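AimR transcriptional regulator (Bacillus phage phi3T, PDB 5ZVV) activates transcription of the phage aimX locus as a homodimer, apparently promoting lytic growth until the arbitrium peptide converts it into an inactive monomer and lysogeny follows. Local coordinates at residues A[321-324]-A[325-328]; A[354-357]-A[358-361]; A[336-340]-A[341-345]. All blocks are in the same frame, centred on the assembly; numbering follows the deposited sequence.

Contact 1: A[321-324]-A[325-328]; sequences DQDE and NELG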
ATOM      1  N   ASP A 321       4.994  15.959 -18.220  1.00 32.42           N
ATOM      2  CA  ASP A 321       5.096  14.866 -17.255  1.00 35.30           C
ATOM      3  C   ASP A 321       3.694  14.483 -16.773  1.00 30.87           C
ATOM      4  O   ASP A 321       3.284  14.754 -15.643  1.00 36.78           O
ATOM      5  CB  ASP A 321       6.003  15.264 -16.098  1.00 35.55           C
ATOM      6  CG  ASP A 321       6.305  14.110 -15.165  1.00 42.42           C
ATOM      7  OD1 ASP A 321       5.965  12.960 -15.506  1.00 46.98           O
ATOM      8  OD2 ASP A 321       6.884  14.356 -14.085  1.00 53.76           O
ATOM      9  N   GLN A 322       2.954  13.831 -17.668  1.00 27.94           N
ATOM     10  CA  GLN A 322       1.638  13.303 -17.329  1.00 31.48           C
ATOM     11  C   GLN A 322       1.779  12.049 -16.474  1.00 29.70           C
ATOM     12  O   GLN A 322       2.595  11.174 -16.772  1.00 34.61           O
ATOM     13  CB  GLN A 322       0.852  12.968 -18.597  1.00 30.58           C
ATOM     14  CG  GLN A 322       0.656  14.128 -19.555  1.00 22.66           C
ATOM     15  CD  GLN A 322      -0.237  13.767 -20.730  1.00 27.05           C
ATOM     16  OE1 GLN A 322      -1.432  14.068 -20.731  1.00 23.98           O
ATOM     17  NE2 GLN A 322       0.342  13.124 -21.739  1.00 23.97           N
ATOM     18  N   ASP A 323       0.980  11.958 -15.411  1.00 32.36           N
ATOM     19  CA  ASP A 323       0.980  10.740 -14.615  1.00 31.62           C
ATOM     20  C   ASP A 323       0.117   9.679 -15.298  1.00 28.81           C
ATOM     21  O   ASP A 323      -0.437   9.894 -16.379  1.00 29.16           O
ATOM     22  CB  ASP A 323       0.540  11.027 -13.173  1.00 35.63           C
ATOM     23  CG  ASP A 323      -0.926  11.440 -13.046  1.00 31.55           C
ATOM     24  OD1 ASP A 323      -1.697  11.339 -14.020  1.00 34.52           O
ATOM     25  OD2 ASP A 323      -1.311  11.872 -11.939  1.00 32.43           O
ATOM     26  N   GLU A 324      -0.011   8.518 -14.655  1.00 28.12           N
ATOM     27  CA  GLU A 324      -0.611   7.372 -15.334  1.00 29.02           C
ATOM     28  C   GLU A 324      -2.108   7.566 -15.562  1.00 28.57           C
ATOM     29  O   GLU A 324      -2.631   7.174 -16.611  1.00 31.41           O
ATOM     30  CB  GLU A 324      -0.328   6.098 -14.540  1.00 35.20           C
ATOM     31  CG  GLU A 324       1.165   5.840 -14.358  1.00 32.10           C
ATOM     32  CD  GLU A 324       1.456   4.670 -13.445  1.00 43.69           C
ATOM     33  OE1 GLU A 324       1.935   3.628 -13.942  1.00 43.35           O
ATOM     34  OE2 GLU A 324       1.201   4.794 -12.228  1.00 48.73           O
ATOM     35  N   ASN A 325      -2.812   8.169 -14.602  1.00 25.30           N
ATOM     36  CA  ASN A 325      -4.235   8.458 -14.785  1.00 26.88           C
ATOM     37  C   ASN A 325      -4.442   9.449 -15.930  1.00 25.35           C
ATOM     38  O   ASN A 325      -5.246   9.214 -16.852  1.00 27.52           O
ATOM     39  CB  ASN A 325      -4.811   8.995 -13.472  1.00 30.23           C
ATOM     40  CG  ASN A 325      -6.325   8.958 -13.428  1.00 29.11           C
ATOM     41  OD1 ASN A 325      -6.985   9.985 -13.573  1.00 24.45           O
ATOM     42  ND2 ASN A 325      -6.885   7.771 -13.216  1.00 26.52           N
ATOM     43  N   GLU A 326      -3.703  10.563 -15.891  1.00 29.99           N
ATOM     44  CA  GLU A 326      -3.698  11.507 -17.000  1.00 24.84           C
ATOM     45  C   GLU A 326      -3.352  10.824 -18.311  1.00 24.92           C
ATOM     46  O   GLU A 326      -3.849  11.223 -19.367  1.00 23.66           O
ATOM     47  CB  GLU A 326      -2.710  12.643 -16.723  1.00 29.05           C
ATOM     48  CG  GLU A 326      -3.162  13.617 -15.645  1.00 31.25           C
ATOM     49  CD  GLU A 326      -2.039  14.512 -15.156  1.00 32.33           C
ATOM     50  OE1 GLU A 326      -0.860  14.174 -15.393  1.00 33.04           O
ATOM     51  OE2 GLU A 326      -2.335  15.556 -14.536  1.00 33.25           O
ATOM     52  N   LEU A 327      -2.504   9.793 -18.272  1.00 27.57           N
ATOM     53  CA  LEU A 327      -2.188   9.064 -19.494  1.00 25.97           C
ATOM     54  C   LEU A 327      -3.354   8.198 -19.947  1.00 20.70           C
ATOM     55  O   LEU A 327      -3.526   7.977 -21.151  1.00 23.68           O
ATOM     56  CB  LEU A 327      -0.932   8.221 -19.297  1.00 29.13           C
ATOM     57  CG  LEU A 327       0.371   9.013 -19.398  1.00 27.06           C
ATOM     58  CD1 LEU A 327       1.574   8.116 -19.155  1.00 29.53           C
ATOM     59  CD2 LEU A 327       0.466   9.696 -20.756  1.00 23.38           C
ATOM     60  N   GLY A 328      -4.161   7.702 -19.008  1.00 26.94           N
ATOM     61  CA  GLY A 328      -5.379   7.008 -19.392  1.00 25.92           C
ATOM     62  C   GLY A 328      -6.320   7.907 -20.166  1.00 21.27           C
ATOM     63  O   GLY A 328      -6.804   7.547 -21.249  1.00 21.16           O
TER
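The two flat groups that meet here, the carboxylates of Asp323 and Glu326, have planes 45° apart; Asp323 reaches forward to Glu326 N and Glu326 back to Asp323 N. Asp323 OD1 is met nearly along its C-O axis by Glu326 N at 2.9 Å, while Asp323 N reaches the anti side of Glu326 OE1 at 2.9 Å, 24° out of that carboxylate plane. Both bonds are fairly straight. Asp323 suits the position because its side chain is short: with CG held between its own N and carbonyl carbon (chi1 68°), OD1 swings forward over the first turn. Glu326 needs its longer, extended chain to come back to Asp323 N, and its aliphatic CB and CG pass close to Asp323 OD1. The price is that the two acceptors Asp323 OD1 and Glu326 OE1 lie 3.3 Å apart, a like-charge approach that the two N-H groups and the helix start probably help to offset.

Backbone bonds then start the helix, from Leu327 N to Asp323 O and from Gly328 N to Glu324 O. Leu327 turns its CD2 methyl to the flat amide end of Gln322, 3.6 Å from NE2, and also touches CB of that chain. Gln322 OE1 takes its hydrogen bond from Gln295, which also donates to Glu326 O, so the residue before the cap is tied to helix 291-304. The reciprocal pair Asp323-Glu326 is a capping box, with Asp323 as the N-cap of helix 324-338.

Contact 2: A[354-357]-A[358-361]; sequences SDDK and YFIQ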
ATOM      1  N   SER A 354      -3.147   3.116 -12.567  1.00 32.49           N
ATOM      2  CA  SER A 354      -3.503   4.144 -11.599  1.00 33.43           C
ATOM      3  C   SER A 354      -4.641   3.714 -10.684  1.00 28.58           C
ATOM      4  O   SER A 354      -5.126   4.533  -9.896  1.00 32.11           O
ATOM      5  CB  SER A 354      -3.868   5.448 -12.316  1.00 29.82           C
ATOM      6  OG  SER A 354      -4.976   5.273 -13.181  1.00 33.50           O
ATOM      7  N   ASP A 355      -5.073   2.454 -10.770  1.00 35.35           N
ATOM      8  CA  ASP A 355      -6.080   1.897  -9.865  1.00 31.96           C
ATOM      9  C   ASP A 355      -7.384   2.690  -9.937  1.00 35.71           C
ATOM     10  O   ASP A 355      -8.050   2.924  -8.925  1.00 34.67           O
ATOM     11  CB  ASP A 355      -5.550   1.833  -8.429  1.00 30.65           C
ATOM     12  CG  ASP A 355      -6.335   0.873  -7.554  1.00 41.01           C
ATOM     13  OD1 ASP A 355      -7.200   0.145  -8.086  1.00 38.54           O
ATOM     14  OD2 ASP A 355      -6.081   0.849  -6.329  1.00 39.19           O
ATOM     15  N   ASP A 356      -7.745   3.116 -11.144  1.00 33.10           N
ATOM     16  CA  ASP A 356      -8.955   3.900 -11.384  1.00 33.41           C
ATOM     17  C   ASP A 356     -10.020   2.951 -11.923  1.00 32.97           C
ATOM     18  O   ASP A 356      -9.985   2.562 -13.092  1.00 34.52           O
ATOM     19  CB  ASP A 356      -8.673   5.046 -12.353  1.00 29.66           C
ATOM     20  CG  ASP A 356      -9.810   6.059 -12.421  1.00 28.45           C
ATOM     21  OD1 ASP A 356     -10.975   5.688 -12.165  1.00 31.50           O
ATOM     22  OD2 ASP A 356      -9.534   7.236 -12.737  1.00 32.30           O
ATOM     23  N   LYS A 357     -10.966   2.580 -11.065  1.00 30.62           N
ATOM     24  CA  LYS A 357     -12.045   1.677 -11.436  1.00 33.97           C
ATOM     25  C   LYS A 357     -13.289   2.411 -11.920  1.00 33.02           C
ATOM     26  O   LYS A 357     -14.315   1.769 -12.165  1.00 34.75           O
ATOM     27  CB  LYS A 357     -12.407   0.772 -10.254  1.00 33.58           C
ATOM     28  CG  LYS A 357     -11.243  -0.058  -9.732  1.00 36.49           C
ATOM     29  CD  LYS A 357     -11.665  -0.979  -8.598  1.00 30.15           C
ATOM     30  CE  LYS A 357     -10.476  -1.778  -8.072  1.00 39.87           C
ATOM     31  NZ  LYS A 357     -10.872  -2.771  -7.032  1.00 43.34           N
ATOM     32  N   TYR A 358     -13.221   3.735 -12.065  1.00 34.86           N
ATOM     33  CA  TYR A 358     -14.371   4.529 -12.487  1.00 27.78           C
ATOM     34  C   TYR A 358     -14.245   4.999 -13.934  1.00 27.39           C
ATOM     35  O   TYR A 358     -15.109   4.697 -14.760  1.00 25.27           O
ATOM     36  CB  TYR A 358     -14.557   5.730 -11.550  1.00 29.56           C
ATOM     37  CG  TYR A 358     -15.820   6.517 -11.822  1.00 29.06           C
ATOM     38  CD1 TYR A 358     -17.069   5.937 -11.651  1.00 30.72           C
ATOM     39  CD2 TYR A 358     -15.765   7.839 -12.248  1.00 36.14           C
ATOM     40  CE1 TYR A 358     -18.227   6.644 -11.899  1.00 27.02           C
ATOM     41  CE2 TYR A 358     -16.924   8.556 -12.497  1.00 30.29           C
ATOM     42  CZ  TYR A 358     -18.150   7.951 -12.320  1.00 28.36           C
ATOM     43  OH  TYR A 358     -19.307   8.652 -12.564  1.00 30.95           O
ATOM     44  N   PHE A 359     -13.179   5.731 -14.260  1.00 27.04           N
ATOM     45  CA  PHE A 359     -13.052   6.292 -15.599  1.00 27.76           C
ATOM     46  C   PHE A 359     -12.549   5.288 -16.628  1.00 29.73           C
ATOM     47  O   PHE A 359     -12.513   5.616 -17.820  1.00 28.21           O
ATOM     48  CB  PHE A 359     -12.139   7.519 -15.573  1.00 26.58           C
ATOM     49  CG  PHE A 359     -12.722   8.680 -14.821  1.00 25.10           C
ATOM     50  CD1 PHE A 359     -13.723   9.452 -15.385  1.00 20.93           C
ATOM     51  CD2 PHE A 359     -12.277   8.992 -13.548  1.00 24.42           C
ATOM     52  CE1 PHE A 359     -14.268  10.515 -14.697  1.00 19.15           C
ATOM     53  CE2 PHE A 359     -12.816  10.054 -12.854  1.00 21.40           C
ATOM     54  CZ  PHE A 359     -13.814  10.818 -13.428  1.00 18.70           C
ATOM     55  N   ILE A 360     -12.182   4.073 -16.207  1.00 24.51           N
ATOM     56  CA  ILE A 360     -11.785   3.047 -17.162  1.00 24.71           C
ATOM     57  C   ILE A 360     -12.934   2.691 -18.096  1.00 26.49           C
ATOM     58  O   ILE A 360     -12.713   2.108 -19.163  1.00 28.89           O
ATOM     59  CB  ILE A 360     -11.260   1.800 -16.418  1.00 34.14           C
ATOM     60  CG1 ILE A 360     -10.570   0.839 -17.391  1.00 28.39           C
ATOM     61  CG2 ILE A 360     -12.390   1.101 -15.672  1.00 26.15           C
ATOM     62  CD1 ILE A 360      -9.930  -0.353 -16.721  1.00 36.85           C
ATOM     63  N   GLN A 361     -14.165   3.042 -17.729  1.00 26.45           N
ATOM     64  CA  GLN A 361     -15.285   2.791 -18.623  1.00 30.08           C
ATOM     65  C   GLN A 361     -15.245   3.681 -19.856  1.00 33.38           C
ATOM     66  O   GLN A 361     -15.912   3.366 -20.846  1.00 37.25           O
ATOM     67  CB  GLN A 361     -16.609   2.975 -17.882  1.00 31.14           C
ATOM     68  CG  GLN A 361     -16.840   4.370 -17.331  1.00 33.09           C
ATOM     69  CD  GLN A 361     -18.106   4.461 -16.499  1.00 43.28           C
ATOM     70  OE1 GLN A 361     -19.216   4.356 -17.023  1.00 44.28           O
ATOM     71  NE2 GLN A 361     -17.946   4.645 -15.193  1.00 36.37           N
TER
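This is a local turn contact in the connection between helix 341-353 and helix 361-369, largely buried, in which the side chain of Asp356 gathers the backbone of the residues that follow it. Asp356 OD1 accepts two hydrogen bonds at once. Tyr358 N lies 3.0 Å from Asp356 OD1, roughly in line with the C-O bond. Phe359 N, also 3.0 Å from Asp356 OD1, approaches instead from above the carboxylate plane, 50° out of it. A short acidic side chain fits here because, with CG anti to the backbone N (chi1 -168°), it bends forward along the chain and takes up two successive N-H groups with a single oxygen. The other oxygen, OD2, accepts from Asn325 ND2 at the start of helix 324-338, so both ends of the carboxylate are used.

The stretch begins with a Schellman motif that ends helix 341-353, in which Asp355 adopts positive phi as the C-prime residue; from Tyr358 to Gln361 the chain then folds into a type I beta turn. The side chain of Gln361 reaches back across this turn, NE2 giving a hydrogen bond of 2.9 Å to Tyr358 O that lies in the plane of its own amide.

Phe359 offers its edge to the acid: CD2 sits 3.4 Å from Asp356 OD2, which lies near the ring plane, an approach consistent with a weak attraction to the ring's slightly positive rim. Carboxylate and ring planes are 82° apart. One face of the same ring is covered by Tyr358 CD2, 3.6 Å above its centre. Ile360, a branched residue, rests its CB and CG2 against Asp356 O and packs against Ile348 and Phe351 of helix 341-353. Tyr358 meets Phe240 edge-to-face, while Phe359 touches Phe329.

Contact 3: A[336-340]-A[341-345]; sequences LISQD and KTDYY
Ser338 and Asp343 lead the hydrogen bonds of this tight turn between two helices. Ser338 OG donates to Asp343 OD2 at 2.6 Å and accepts from Asp340 N at 3.0 Å, an ST turn. A small hydroxyl is suited to both tasks: chi1 of 73° sets OG between its own backbone N and carbonyl carbon, from where it meets both partners. Gln339, with positive phi, takes the chain out of helix 324-338. Asp340 is the N-cap of the next helix, though its capping bond from Thr342 N to OD1 is weak, at 3.5 Å. Asp343 N adds a bond to Asp340 O.

Van der Waals contacts fill in the rest. Thr342 CG2 lies against the Asp340 carboxylate, 3.2 Å from OD2, while its hydroxyl pairs with Lys346. Tyr344 reaches across to the preceding helix, its OH 3.5 Å from Leu336 CD2, with the two side chains at about a right angle.

Outward from the turn, Tyr344 packs on Pro363 and Leu367 of helix 361-369, Leu336 on Phe299 and Ile302 of helix 291-304, and Tyr345 on Leu379 of the second subunit.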
ATOM      1  N   LEU A 336      -9.966   8.549 -29.546  1.00 28.80           N
ATOM      2  CA  LEU A 336     -11.079   9.264 -30.161  1.00 32.16           C
ATOM      3  C   LEU A 336     -10.677   9.847 -31.508  1.00 32.19           C
ATOM      4  O   LEU A 336     -11.465   9.832 -32.460  1.00 32.90           O
ATOM      5  CB  LEU A 336     -11.587  10.366 -29.232  1.00 31.19           C
ATOM      6  CG  LEU A 336     -12.425   9.917 -28.034  1.00 31.24           C
ATOM      7  CD1 LEU A 336     -12.890  11.121 -27.229  1.00 30.34           C
ATOM      8  CD2 LEU A 336     -13.610   9.087 -28.492  1.00 31.64           C
ATOM      9  N   ILE A 337      -9.447  10.354 -31.614  1.00 28.96           N
ATOM     10  CA  ILE A 337      -8.990  10.898 -32.890  1.00 31.35           C
ATOM     11  C   ILE A 337      -8.690   9.774 -33.876  1.00 37.13           C
ATOM     12  O   ILE A 337      -9.209   9.755 -34.999  1.00 32.55           O
ATOM     13  CB  ILE A 337      -7.765  11.806 -32.677  1.00 31.67           C
ATOM     14  CG1 ILE A 337      -8.184  13.121 -32.014  1.00 26.16           C
ATOM     15  CG2 ILE A 337      -7.047  12.060 -33.999  1.00 24.90           C
ATOM     16  CD1 ILE A 337      -7.027  14.051 -31.718  1.00 24.05           C
ATOM     17  N   SER A 338      -7.860   8.813 -33.469  1.00 37.96           N
ATOM     18  CA  SER A 338      -7.337   7.820 -34.401  1.00 36.85           C
ATOM     19  C   SER A 338      -8.352   6.736 -34.736  1.00 40.25           C
ATOM     20  O   SER A 338      -8.267   6.134 -35.812  1.00 41.14           O
ATOM     21  CB  SER A 338      -6.079   7.171 -33.826  1.00 36.40           C
ATOM     22  OG  SER A 338      -6.406   6.286 -32.767  1.00 34.57           O
ATOM     23  N   GLN A 339      -9.300   6.469 -33.836  1.00 37.61           N
ATOM     24  CA  GLN A 339     -10.198   5.316 -33.936  1.00 38.55           C
ATOM     25  C   GLN A 339      -9.420   4.005 -34.024  1.00 41.00           C
ATOM     26  O   GLN A 339      -9.902   3.020 -34.587  1.00 41.55           O
ATOM     27  CB  GLN A 339     -11.162   5.448 -35.119  1.00 39.22           C
ATOM     28  CG  GLN A 339     -12.210   6.526 -34.940  1.00 44.04           C
ATOM     29  CD  GLN A 339     -13.241   6.527 -36.050  1.00 49.86           C
ATOM     30  OE1 GLN A 339     -12.918   6.294 -37.215  1.00 54.57           O
ATOM     31  NE2 GLN A 339     -14.495   6.781 -35.691  1.00 47.88           N
ATOM     32  N   ASP A 340      -8.212   3.990 -33.470  1.00 41.82           N
ATOM     33  CA  ASP A 340      -7.380   2.798 -33.411  1.00 39.73           C
ATOM     34  C   ASP A 340      -7.543   2.154 -32.040  1.00 39.77           C
ATOM     35  O   ASP A 340      -7.398   2.826 -31.012  1.00 36.48           O
ATOM     36  CB  ASP A 340      -5.916   3.154 -33.674  1.00 41.44           C
ATOM     37  CG  ASP A 340      -5.051   1.937 -33.918  1.00 44.21           C
ATOM     38  OD1 ASP A 340      -5.550   0.803 -33.766  1.00 48.96           O
ATOM     39  OD2 ASP A 340      -3.864   2.117 -34.261  1.00 44.30           O
ATOM     40  N   LYS A 341      -7.844   0.852 -32.029  1.00 41.76           N
ATOM     41  CA  LYS A 341      -8.168   0.177 -30.774  1.00 35.45           C
ATOM     42  C   LYS A 341      -6.975   0.116 -29.827  1.00 35.26           C
ATOM     43  O   LYS A 341      -7.164   0.018 -28.609  1.00 35.51           O
ATOM     44  CB  LYS A 341      -8.692  -1.231 -31.056  1.00 40.56           C
ATOM     45  CG  LYS A 341     -10.076  -1.269 -31.688  1.00 44.54           C
ATOM     46  CD  LYS A 341     -10.527  -2.702 -31.937  1.00 38.64           C
ATOM     47  CE  LYS A 341     -11.947  -2.756 -32.476  1.00 42.65           C
ATOM     48  NZ  LYS A 341     -12.383  -4.156 -32.745  1.00 50.51           N
ATOM     49  N   THR A 342      -5.749   0.175 -30.356  1.00 35.47           N
ATOM     50  CA  THR A 342      -4.577   0.096 -29.489  1.00 39.05           C
ATOM     51  C   THR A 342      -4.494   1.287 -28.543  1.00 32.31           C
ATOM     52  O   THR A 342      -3.985   1.156 -27.424  1.00 31.54           O
ATOM     53  CB  THR A 342      -3.297  -0.012 -30.323  1.00 37.77           C
ATOM     54  OG1 THR A 342      -2.159  -0.027 -29.450  1.00 48.69           O
ATOM     55  CG2 THR A 342      -3.166   1.160 -31.274  1.00 39.77           C
ATOM     56  N   ASP A 343      -4.990   2.451 -28.969  1.00 34.40           N
ATOM     57  CA  ASP A 343      -5.001   3.610 -28.085  1.00 31.07           C
ATOM     58  C   ASP A 343      -5.958   3.401 -26.920  1.00 27.56           C
ATOM     59  O   ASP A 343      -5.657   3.783 -25.783  1.00 29.34           O
ATOM     60  CB  ASP A 343      -5.371   4.866 -28.873  1.00 26.70           C
ATOM     61  CG  ASP A 343      -4.273   5.304 -29.818  1.00 32.98           C
ATOM     62  OD1 ASP A 343      -3.088   5.146 -29.459  1.00 35.27           O
ATOM     63  OD2 ASP A 343      -4.593   5.805 -30.917  1.00 35.35           O
ATOM     64  N   TYR A 344      -7.116   2.792 -27.184  1.00 25.91           N
ATOM     65  CA  TYR A 344      -8.032   2.449 -26.101  1.00 29.91           C
ATOM     66  C   TYR A 344      -7.452   1.361 -25.205  1.00 25.45           C
ATOM     67  O   TYR A 344      -7.692   1.367 -23.991  1.00 27.90           O
ATOM     68  CB  TYR A 344      -9.381   2.021 -26.677  1.00 26.37           C
ATOM     69  CG  TYR A 344     -10.076   3.120 -27.452  1.00 34.03           C
ATOM     70  CD1 TYR A 344     -10.302   4.365 -26.878  1.00 32.69           C
ATOM     71  CD2 TYR A 344     -10.490   2.919 -28.763  1.00 38.07           C
ATOM     72  CE1 TYR A 344     -10.933   5.375 -27.584  1.00 32.86           C
ATOM     73  CE2 TYR A 344     -11.122   3.923 -29.478  1.00 33.81           C
ATOM     74  CZ  TYR A 344     -11.337   5.150 -28.883  1.00 34.91           C
ATOM     75  OH  TYR A 344     -11.969   6.151 -29.588  1.00 29.36           O
ATOM     76  N   TYR A 345      -6.678   0.433 -25.777  1.00 31.00           N
ATOM     77  CA  TYR A 345      -5.995  -0.569 -24.963  1.00 29.49           C
ATOM     78  C   TYR A 345      -4.998   0.087 -24.017  1.00 28.21           C
ATOM     79  O   TYR A 345      -4.943  -0.241 -22.824  1.00 30.35           O
ATOM     80  CB  TYR A 345      -5.291  -1.588 -25.863  1.00 29.37           C
ATOM     81  CG  TYR A 345      -6.208  -2.343 -26.804  1.00 34.54           C
ATOM     82  CD1 TYR A 345      -7.558  -2.503 -26.516  1.00 37.10           C
ATOM     83  CD2 TYR A 345      -5.719  -2.900 -27.980  1.00 34.06           C
ATOM     84  CE1 TYR A 345      -8.396  -3.193 -27.373  1.00 36.75           C
ATOM     85  CE2 TYR A 345      -6.549  -3.589 -28.844  1.00 34.44           C
ATOM     86  CZ  TYR A 345      -7.886  -3.734 -28.534  1.00 37.04           C
ATOM     87  OH  TYR A 345      -8.716  -4.419 -29.390  1.00 43.49           O
TER

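Along the chain, contact 1 comes first, contact 3 next and contact 2 last. Together they follow one helical hairpin: contact 1 starts helix 324-338, contact 3 turns it into helix 341-353, and contact 2 leads from there to helix 361-369. Contacts 1 and 2 have centres about 12 Å apart and touch, the side chain of Asn325 bridging them and tying the open end of the hairpin together. Contact 3 lies at the other end, its centre about 16 Å from that of contact 1 and 17 Å from that of contact 2. This antiparallel pairing is consistent with the TPR-like clan, and the contact 3 end of the hairpin is the one that meets the second subunit.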